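Cas13d (uncultured Ruminococcus sp, PDB 6IV9) binds a CRISPR RNA and probably uses its two HEPN domains to mature that RNA and cleave target RNA. Local coordinates at residues D166-Q171 with K533-S538; V735-N740 with D846-I851. The protein carries 2 engineered substitutions. All blocks are in the same frame, centred on the assembly; numbering follows the deposited sequence.

Each contact sets the start of one helix against another helix, and on the flank of its first-named segment carries side chains that hold the bound crRNA. Interaction 1 sets the start of helix 168-197 against the last turn of helix 511-535 and reaches U23 and C24 of chain B; interaction 2 sets the middle of the long helix 713-760 against the start of helix 848-861 and reaches the phosphates of G36 and A37 of chain B. Their centres lie about 40 Å apart and their nearest atoms about 24 Å apart, so they do not touch. They fall on opposite sides of the chain's centre and follow in series along the sequence, gripping the same RNA strand at two separate places.

Interaction 1: residues D166-Q171 with K533-S538; sequences DNIHIQ and KIMKSS. With nucleotides of chain B.
Met535 lays its sulfur over the face of the His169 ring, SD standing 3.4 Å from the ring centroid and 11° off the normal, a Met-aromatic contact that suits a soft, polarisable atom. On its way to the ring the chain passes Ile168 in the opposite direction, with CG2 of Ile168 pressed tightly against CG of Met535 at 3.5 Å. The His169 ring is itself held: ND1 donates to OD1 of Asp166 at 2.8 Å, in the ring plane and onto the syn lone pair, while NE2 bonds to the carbonyl of Glu543. With bonds at both nitrogens the ring's rotation is fixed. The same OD1 accepts from N of Ile168 at 3.0 Å, closing an Asx turn at the approach to helix 168-197; aspartate suits this place because one carboxylate oxygen serves both backbone and imidazole. Past Met535, OG of Ser537 donates back to O of Ile534 at 2.6 Å. On the RNA flank, OE1 of Gln171 accepts from O2' of U23 of chain B at 2.7 Å, while its NE2 donates to O of Asn167 at 2.8 Å. ND2 of Asn167 makes a weak bond to base atom O2 of C24 of chain B.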
loop_
_atom_site.group_PDB
_atom_site.type_symbol
_atom_site.label_atom_id
_atom_site.label_comp_id
_atom_site.label_asym_id
_atom_site.label_seq_id
_atom_site.Cartn_x
_atom_site.Cartn_y
_atom_site.Cartn_z
ATOM N N ASP A 166 -23.878 -13.381 18.500
ATOM C CA ASP A 166 -23.543 -13.832 17.140
ATOM C C ASP A 166 -22.087 -13.464 16.875
ATOM O O ASP A 166 -21.518 -12.691 17.603
ATOM C CB ASP A 166 -24.511 -13.288 16.096
ATOM C CG ASP A 166 -24.398 -11.802 15.831
ATOM O OD1 ASP A 166 -23.301 -11.347 15.597
ATOM O OD2 ASP A 166 -25.416 -11.143 15.843
ATOM N N ASN A 167 -21.529 -14.064 15.852
ATOM C CA ASN A 167 -20.115 -13.815 15.497
ATOM C C ASN A 167 -20.044 -12.972 14.225
ATOM O O ASN A 167 -19.009 -12.958 13.621
ATOM C CB ASN A 167 -19.358 -15.130 15.353
ATOM C CG ASN A 167 -19.712 -15.847 14.076
ATOM O OD1 ASN A 167 -20.752 -15.616 13.507
ATOM N ND2 ASN A 167 -18.829 -16.705 13.625
ATOM N N ILE A 168 -21.165 -12.412 13.796
ATOM C CA ILE A 168 -21.221 -11.614 12.541
ATOM C C ILE A 168 -20.739 -10.179 12.747
ATOM O O ILE A 168 -19.993 -9.704 11.932
ATOM C CB ILE A 168 -22.633 -11.651 11.942
ATOM C CG1 ILE A 168 -23.253 -13.048 12.012
ATOM C CG2 ILE A 168 -22.623 -11.104 10.533
ATOM C CD1 ILE A 168 -24.627 -13.140 11.424
ATOM N N HIS A 169 -21.190 -9.530 13.808
ATOM C CA HIS A 169 -20.823 -8.113 14.038
ATOM C C HIS A 169 -19.311 -7.960 14.217
ATOM O O HIS A 169 -18.765 -7.036 13.686
ATOM C CB HIS A 169 -21.588 -7.542 15.235
ATOM C CG HIS A 169 -23.063 -7.538 15.069
ATOM N ND1 HIS A 169 -23.814 -8.666 15.195
ATOM C CD2 HIS A 169 -23.922 -6.550 14.799
ATOM C CE1 HIS A 169 -25.069 -8.374 15.013
ATOM N NE2 HIS A 169 -25.160 -7.097 14.777
ATOM N N ILE A 170 -18.694 -8.864 14.959
ATOM C CA ILE A 170 -17.235 -8.800 15.238
ATOM C C ILE A 170 -16.441 -8.922 13.933
ATOM O O ILE A 170 -15.404 -8.326 13.841
ATOM C CB ILE A 170 -16.821 -9.808 16.326
ATOM C CG1 ILE A 170 -15.447 -9.473 16.901
ATOM C CG2 ILE A 170 -16.929 -11.248 15.867
ATOM C CD1 ILE A 170 -15.337 -8.052 17.347
ATOM N N GLN A 171 -16.909 -9.743 13.005
ATOM C CA GLN A 171 -16.201 -9.908 11.716
ATOM C C GLN A 171 -16.246 -8.589 10.929
ATOM O O GLN A 171 -15.263 -8.226 10.338
ATOM C CB GLN A 171 -16.749 -11.118 10.972
ATOM C CG GLN A 171 -16.505 -12.433 11.693
ATOM C CD GLN A 171 -16.954 -13.606 10.862
ATOM O OE1 GLN A 171 -16.461 -13.846 9.779
ATOM N NE2 GLN A 171 -17.923 -14.331 11.373
ATOM N N LYS A 533 -25.180 -6.584 4.496
ATOM C CA LYS A 533 -26.203 -7.221 3.642
ATOM C C LYS A 533 -26.666 -8.546 4.256
ATOM O O LYS A 533 -27.838 -8.802 4.238
ATOM C CB LYS A 533 -25.648 -7.400 2.234
ATOM C CG LYS A 533 -26.584 -8.129 1.298
ATOM C CD LYS A 533 -26.107 -8.181 -0.118
ATOM C CE LYS A 533 -25.568 -6.860 -0.598
ATOM N NZ LYS A 533 -25.833 -6.681 -2.043
ATOM N N ILE A 534 -25.759 -9.345 4.789
ATOM C CA ILE A 534 -26.152 -10.640 5.400
ATOM C C ILE A 534 -27.003 -10.367 6.642
ATOM O O ILE A 534 -28.052 -10.960 6.765
ATOM C CB ILE A 534 -24.907 -11.463 5.750
ATOM C CG1 ILE A 534 -24.308 -12.120 4.512
ATOM C CG2 ILE A 534 -25.207 -12.481 6.828
ATOM C CD1 ILE A 534 -22.839 -12.405 4.651
ATOM N N MET A 535 -26.548 -9.474 7.510
ATOM C CA MET A 535 -27.276 -9.188 8.770
ATOM C C MET A 535 -28.680 -8.641 8.484
ATOM O O MET A 535 -29.580 -8.946 9.232
ATOM C CB MET A 535 -26.483 -8.248 9.677
ATOM C CG MET A 535 -25.330 -8.944 10.330
ATOM S SD MET A 535 -24.458 -7.991 11.571
ATOM C CE MET A 535 -23.620 -6.823 10.511
ATOM N N LYS A 536 -28.836 -7.891 7.400
ATOM C CA LYS A 536 -30.128 -7.251 7.058
ATOM C C LYS A 536 -31.014 -8.208 6.263
ATOM O O LYS A 536 -32.145 -7.840 5.962
ATOM C CB LYS A 536 -29.893 -5.968 6.267
ATOM C CG LYS A 536 -29.344 -4.815 7.080
ATOM C CD LYS A 536 -28.870 -3.689 6.220
ATOM C CE LYS A 536 -28.177 -2.602 7.002
ATOM N NZ LYS A 536 -28.944 -2.215 8.204
ATOM N N SER A 537 -30.519 -9.407 5.982
ATOM C CA SER A 537 -31.278 -10.404 5.191
ATOM C C SER A 537 -32.521 -10.862 5.956
ATOM O O SER A 537 -32.504 -10.826 7.158
ATOM C CB SER A 537 -30.404 -11.573 4.841
ATOM O OG SER A 537 -30.137 -12.361 5.972
ATOM N N SER A 538 -33.540 -11.326 5.236
ATOM C CA SER A 538 -34.774 -11.837 5.884
ATOM C C SER A 538 -34.414 -13.032 6.752
ATOM O O SER A 538 -34.949 -13.156 7.821
ATOM C CB SER A 538 -35.768 -12.286 4.865
ATOM O OG SER A 538 -35.886 -11.340 3.840
ATOM P P C B 24 -10.427 -12.854 10.902
ATOM O OP1 C B 24 -9.802 -11.532 11.022
ATOM O OP2 C B 24 -9.709 -14.095 10.815
ATOM O "O5'" C B 24 -11.340 -13.032 12.203
ATOM C "C5'" C B 24 -11.782 -11.888 12.939
ATOM C "C4'" C B 24 -12.658 -12.306 14.093
ATOM O "O4'" C B 24 -13.927 -12.812 13.604
ATOM C "C3'" C B 24 -12.110 -13.428 14.918
ATOM O "O3'" C B 24 -11.190 -12.904 15.830
ATOM C "C2'" C B 24 -13.374 -13.953 15.595
ATOM O "O2'" C B 24 -13.759 -13.140 16.687
ATOM C "C1'" C B 24 -14.356 -13.881 14.441
ATOM N N1 C B 24 -14.477 -15.115 13.619
ATOM C C2 C B 24 -15.422 -16.085 14.003
ATOM O O2 C B 24 -16.084 -15.894 15.037
ATOM N N3 C B 24 -15.553 -17.211 13.261
ATOM C C4 C B 24 -14.844 -17.352 12.130
ATOM N N4 C B 24 -15.052 -18.438 11.380
ATOM C C5 C B 24 -13.900 -16.370 11.705
ATOM C C6 C B 24 -13.741 -15.285 12.480
ATOM P P U B 23 -13.119 -18.001 7.872
ATOM O OP1 U B 23 -14.588 -17.906 7.845
ATOM O OP2 U B 23 -12.362 -18.374 6.695
ATOM O "O5'" U B 23 -12.627 -16.547 8.327
ATOM C "C5'" U B 23 -11.273 -16.078 8.125
ATOM C "C4'" U B 23 -11.293 -14.549 8.105
ATOM O "O4'" U B 23 -11.977 -14.155 6.888
ATOM C "C3'" U B 23 -12.112 -13.922 9.244
ATOM O "O3'" U B 23 -11.475 -12.754 9.716
ATOM C "C2'" U B 23 -13.422 -13.561 8.591
ATOM O "O2'" U B 23 -14.167 -12.548 9.270
ATOM C "C1'" U B 23 -12.974 -13.194 7.173
ATOM N N1 U B 23 -14.081 -13.363 6.220
ATOM C C2 U B 23 -14.602 -12.240 5.603
ATOM O O2 U B 23 -14.172 -11.133 5.790
ATOM N N3 U B 23 -15.684 -12.475 4.791
ATOM C C4 U B 23 -16.292 -13.662 4.551
ATOM O O4 U B 23 -17.276 -13.697 3.813
ATOM C C5 U B 23 -15.686 -14.785 5.200
ATOM C C6 U B 23 -14.622 -14.599 5.983
#

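Interaction 2: residues V735-N740 with D846-I851; sequences VKNLVN and DSYFSI. With nucleotides of chain B.
Asn737 and Tyr848 meet flat against each other: the side-chain amide lies nearly parallel to the phenol ring, the two planes 5° apart, with CG of Asn737 3.3 Å from CE2 of Tyr848. The amide lies across the CE2 side of the ring. Tyr848 turns its CG beside its own backbone N (chi1 -72°), which brings the ring over the long helix 713-760; Phe656 meets the same ring edge-to-face. One residue on from Asn737, Leu738 reaches helix 848-861. Its CD2 lies 4.0 Å from CG2 of Ile851, the two branched chains crossing at about a right angle, as suits compact aliphatic groups in a buried seam. Helix 848-861 opens here with Ser847 as its N-cap: OG accepts from N of Ser850 at 2.9 Å, a short hydroxyl side chain being well able to fold back on the first turn, and it is also bonded to Glu910. Lys736, bent at chi3 (75°), sends NZ to OP1 of G36 of chain B at 2.6 Å and to OP2 of A37 of chain B at 2.7 Å. ND2 of Asn737 joins it on that OP2 at 3.2 Å while also donating to the carbonyl of Leu733. One phosphate oxygen is thus gripped by a probably charged ammonium and a neutral amide, and the tyrosine stack and the bond to Leu733 together are consistent with an amide held at a set angle to the RNA backbone.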
loop_
_atom_site.group_PDB
_atom_site.type_symbol
_atom_site.label_atom_id
_atom_site.label_comp_id
_atom_site.label_asym_id
_atom_site.label_seq_id
_atom_site.Cartn_x
_atom_site.Cartn_y
_atom_site.Cartn_z
ATOM N N VAL A 735 15.885 1.297 0.525
ATOM C CA VAL A 735 15.055 2.224 1.347
ATOM C C VAL A 735 13.607 1.725 1.414
ATOM O O VAL A 735 13.074 1.657 2.497
ATOM C CB VAL A 735 15.156 3.668 0.825
ATOM C CG1 VAL A 735 14.253 4.618 1.574
ATOM C CG2 VAL A 735 16.584 4.168 0.835
ATOM N N LYS A 736 13.046 1.318 0.284
ATOM C CA LYS A 736 11.640 0.858 0.263
ATOM C C LYS A 736 11.486 -0.348 1.190
ATOM O O LYS A 736 10.556 -0.367 1.936
ATOM C CB LYS A 736 11.229 0.452 -1.148
ATOM C CG LYS A 736 9.836 -0.135 -1.260
ATOM C CD LYS A 736 9.643 -0.952 -2.485
ATOM C CE LYS A 736 10.309 -2.299 -2.407
ATOM N NZ LYS A 736 9.884 -3.185 -3.501
ATOM N N ASN A 737 12.421 -1.283 1.148
ATOM C CA ASN A 737 12.313 -2.476 2.020
ATOM C C ASN A 737 12.356 -2.078 3.499
ATOM O O ASN A 737 11.635 -2.663 4.263
ATOM C CB ASN A 737 13.278 -3.579 1.615
ATOM C CG ASN A 737 12.635 -4.467 0.584
ATOM O OD1 ASN A 737 11.802 -5.282 0.923
ATOM N ND2 ASN A 737 12.985 -4.276 -0.665
ATOM N N LEU A 738 13.217 -1.141 3.861
ATOM C CA LEU A 738 13.324 -0.673 5.264
ATOM C C LEU A 738 12.061 0.084 5.696
ATOM O O LEU A 738 11.634 -0.083 6.810
ATOM C CB LEU A 738 14.596 0.153 5.409
ATOM C CG LEU A 738 15.874 -0.670 5.290
ATOM C CD1 LEU A 738 17.098 0.222 5.303
ATOM C CD2 LEU A 738 15.940 -1.701 6.388
ATOM N N VAL A 739 11.508 0.909 4.817
ATOM C CA VAL A 739 10.248 1.631 5.142
ATOM C C VAL A 739 9.152 0.583 5.371
ATOM O O VAL A 739 8.390 0.727 6.293
ATOM C CB VAL A 739 9.870 2.607 4.016
ATOM C CG1 VAL A 739 8.460 3.138 4.176
ATOM C CG2 VAL A 739 10.866 3.740 3.896
ATOM N N ASN A 740 9.133 -0.446 4.538
ATOM C CA ASN A 740 8.155 -1.558 4.616
ATOM C C ASN A 740 8.344 -2.351 5.912
ATOM O O ASN A 740 7.371 -2.725 6.497
ATOM C CB ASN A 740 8.154 -2.418 3.358
ATOM C CG ASN A 740 7.582 -1.702 2.156
ATOM O OD1 ASN A 740 7.000 -0.647 2.280
ATOM N ND2 ASN A 740 7.767 -2.270 0.989
ATOM N N ASP A 846 22.498 -9.761 5.644
ATOM C CA ASP A 846 21.796 -10.926 5.048
ATOM C C ASP A 846 20.271 -10.801 4.996
ATOM O O ASP A 846 19.686 -11.677 4.408
ATOM C CB ASP A 846 22.238 -12.238 5.677
ATOM C CG ASP A 846 22.230 -12.177 7.182
ATOM O OD1 ASP A 846 21.605 -11.281 7.712
ATOM O OD2 ASP A 846 22.887 -13.018 7.788
ATOM N N SER A 847 19.690 -9.792 5.628
ATOM C CA SER A 847 18.228 -9.598 5.512
ATOM C C SER A 847 17.833 -8.161 5.846
ATOM O O SER A 847 18.516 -7.523 6.603
ATOM C CB SER A 847 17.490 -10.560 6.369
ATOM O OG SER A 847 17.585 -10.201 7.722
ATOM N N TYR A 848 16.683 -7.734 5.337
ATOM C CA TYR A 848 16.163 -6.391 5.676
ATOM C C TYR A 848 15.853 -6.366 7.172
ATOM O O TYR A 848 16.081 -5.387 7.826
ATOM C CB TYR A 848 14.986 -6.041 4.775
ATOM C CG TYR A 848 15.411 -5.750 3.366
ATOM C CD1 TYR A 848 16.272 -4.711 3.091
ATOM C CD2 TYR A 848 14.980 -6.528 2.317
ATOM C CE1 TYR A 848 16.680 -4.435 1.806
ATOM C CE2 TYR A 848 15.369 -6.260 1.021
ATOM C CZ TYR A 848 16.218 -5.206 0.763
ATOM O OH TYR A 848 16.598 -4.950 -0.508
ATOM N N PHE A 849 15.342 -7.476 7.673
ATOM C CA PHE A 849 14.990 -7.553 9.106
ATOM C C PHE A 849 16.251 -7.336 9.946
ATOM O O PHE A 849 16.206 -6.546 10.848
ATOM C CB PHE A 849 14.407 -8.931 9.407
ATOM C CG PHE A 849 13.991 -9.161 10.835
ATOM C CD1 PHE A 849 14.893 -9.624 11.771
ATOM C CD2 PHE A 849 12.691 -8.950 11.244
ATOM C CE1 PHE A 849 14.504 -9.848 13.076
ATOM C CE2 PHE A 849 12.308 -9.166 12.555
ATOM C CZ PHE A 849 13.217 -9.616 13.465
ATOM N N SER A 850 17.343 -8.010 9.614
ATOM C CA SER A 850 18.583 -7.819 10.409
ATOM C C SER A 850 19.147 -6.405 10.252
ATOM O O SER A 850 19.692 -5.902 11.192
ATOM C CB SER A 850 19.609 -8.893 10.230
ATOM O OG SER A 850 19.886 -9.076 8.884
ATOM N N ILE A 851 19.054 -5.821 9.067
ATOM C CA ILE A 851 19.562 -4.434 8.915
ATOM C C ILE A 851 18.727 -3.511 9.794
ATOM O O ILE A 851 19.275 -2.748 10.512
ATOM C CB ILE A 851 19.481 -3.976 7.455
ATOM C CG1 ILE A 851 20.378 -4.811 6.549
ATOM C CG2 ILE A 851 19.774 -2.497 7.346
ATOM C CD1 ILE A 851 20.170 -4.547 5.093
ATOM P P A B 37 11.325 -6.960 -3.081
ATOM O OP1 A B 37 12.679 -7.320 -2.701
ATOM O OP2 A B 37 10.929 -5.534 -2.786
ATOM O "O5'" A B 37 11.145 -7.231 -4.644
ATOM C "C5'" A B 37 11.822 -6.331 -5.560
ATOM C "C4'" A B 37 11.028 -6.095 -6.824
ATOM O "O4'" A B 37 10.833 -7.364 -7.487
ATOM C "C3'" A B 37 9.645 -5.481 -6.606
ATOM O "O3'" A B 37 9.382 -4.571 -7.673
ATOM C "C2'" A B 37 8.706 -6.679 -6.682
ATOM O "O2'" A B 37 7.399 -6.387 -7.134
ATOM C "C1'" A B 37 9.435 -7.601 -7.667
ATOM N N9 A B 37 9.210 -9.000 -7.358
ATOM C C8 A B 37 9.788 -9.734 -6.350
ATOM N N7 A B 37 9.411 -10.988 -6.333
ATOM C C5 A B 37 8.486 -11.070 -7.362
ATOM C C6 A B 37 7.709 -12.127 -7.848
ATOM N N6 A B 37 7.725 -13.346 -7.318
ATOM N N1 A B 37 6.892 -11.881 -8.897
ATOM C C2 A B 37 6.896 -10.665 -9.441
ATOM N N3 A B 37 7.570 -9.582 -9.065
ATOM C C4 A B 37 8.380 -9.866 -8.026
ATOM P P G B 36 6.460 -4.599 -3.856
ATOM O OP1 G B 36 7.255 -3.392 -3.466
ATOM O OP2 G B 36 6.155 -4.818 -5.312
ATOM O "O5'" G B 36 7.091 -5.975 -3.444
ATOM C "C5'" G B 36 7.575 -6.149 -2.105
ATOM C "C4'" G B 36 7.949 -7.591 -1.873
ATOM O "O4'" G B 36 6.793 -8.423 -2.029
ATOM C "C3'" G B 36 8.989 -8.151 -2.837
ATOM O "O3'" G B 36 10.326 -7.967 -2.389
ATOM C "C2'" G B 36 8.645 -9.620 -2.901
ATOM O "O2'" G B 36 9.149 -10.320 -1.777
ATOM C "C1'" G B 36 7.134 -9.606 -2.692
ATOM N N9 G B 36 6.421 -9.669 -3.942
ATOM C C8 G B 36 6.229 -8.665 -4.858
ATOM N N7 G B 36 5.574 -9.060 -5.915
ATOM C C5 G B 36 5.363 -10.407 -5.696
ATOM C C6 G B 36 4.705 -11.364 -6.493
ATOM O O6 G B 36 4.164 -11.205 -7.591
ATOM N N1 G B 36 4.689 -12.607 -5.884
ATOM C C2 G B 36 5.244 -12.893 -4.667
ATOM N N2 G B 36 5.120 -14.147 -4.243
ATOM N N3 G B 36 5.866 -12.009 -3.913
ATOM C C4 G B 36 5.889 -10.796 -4.487
#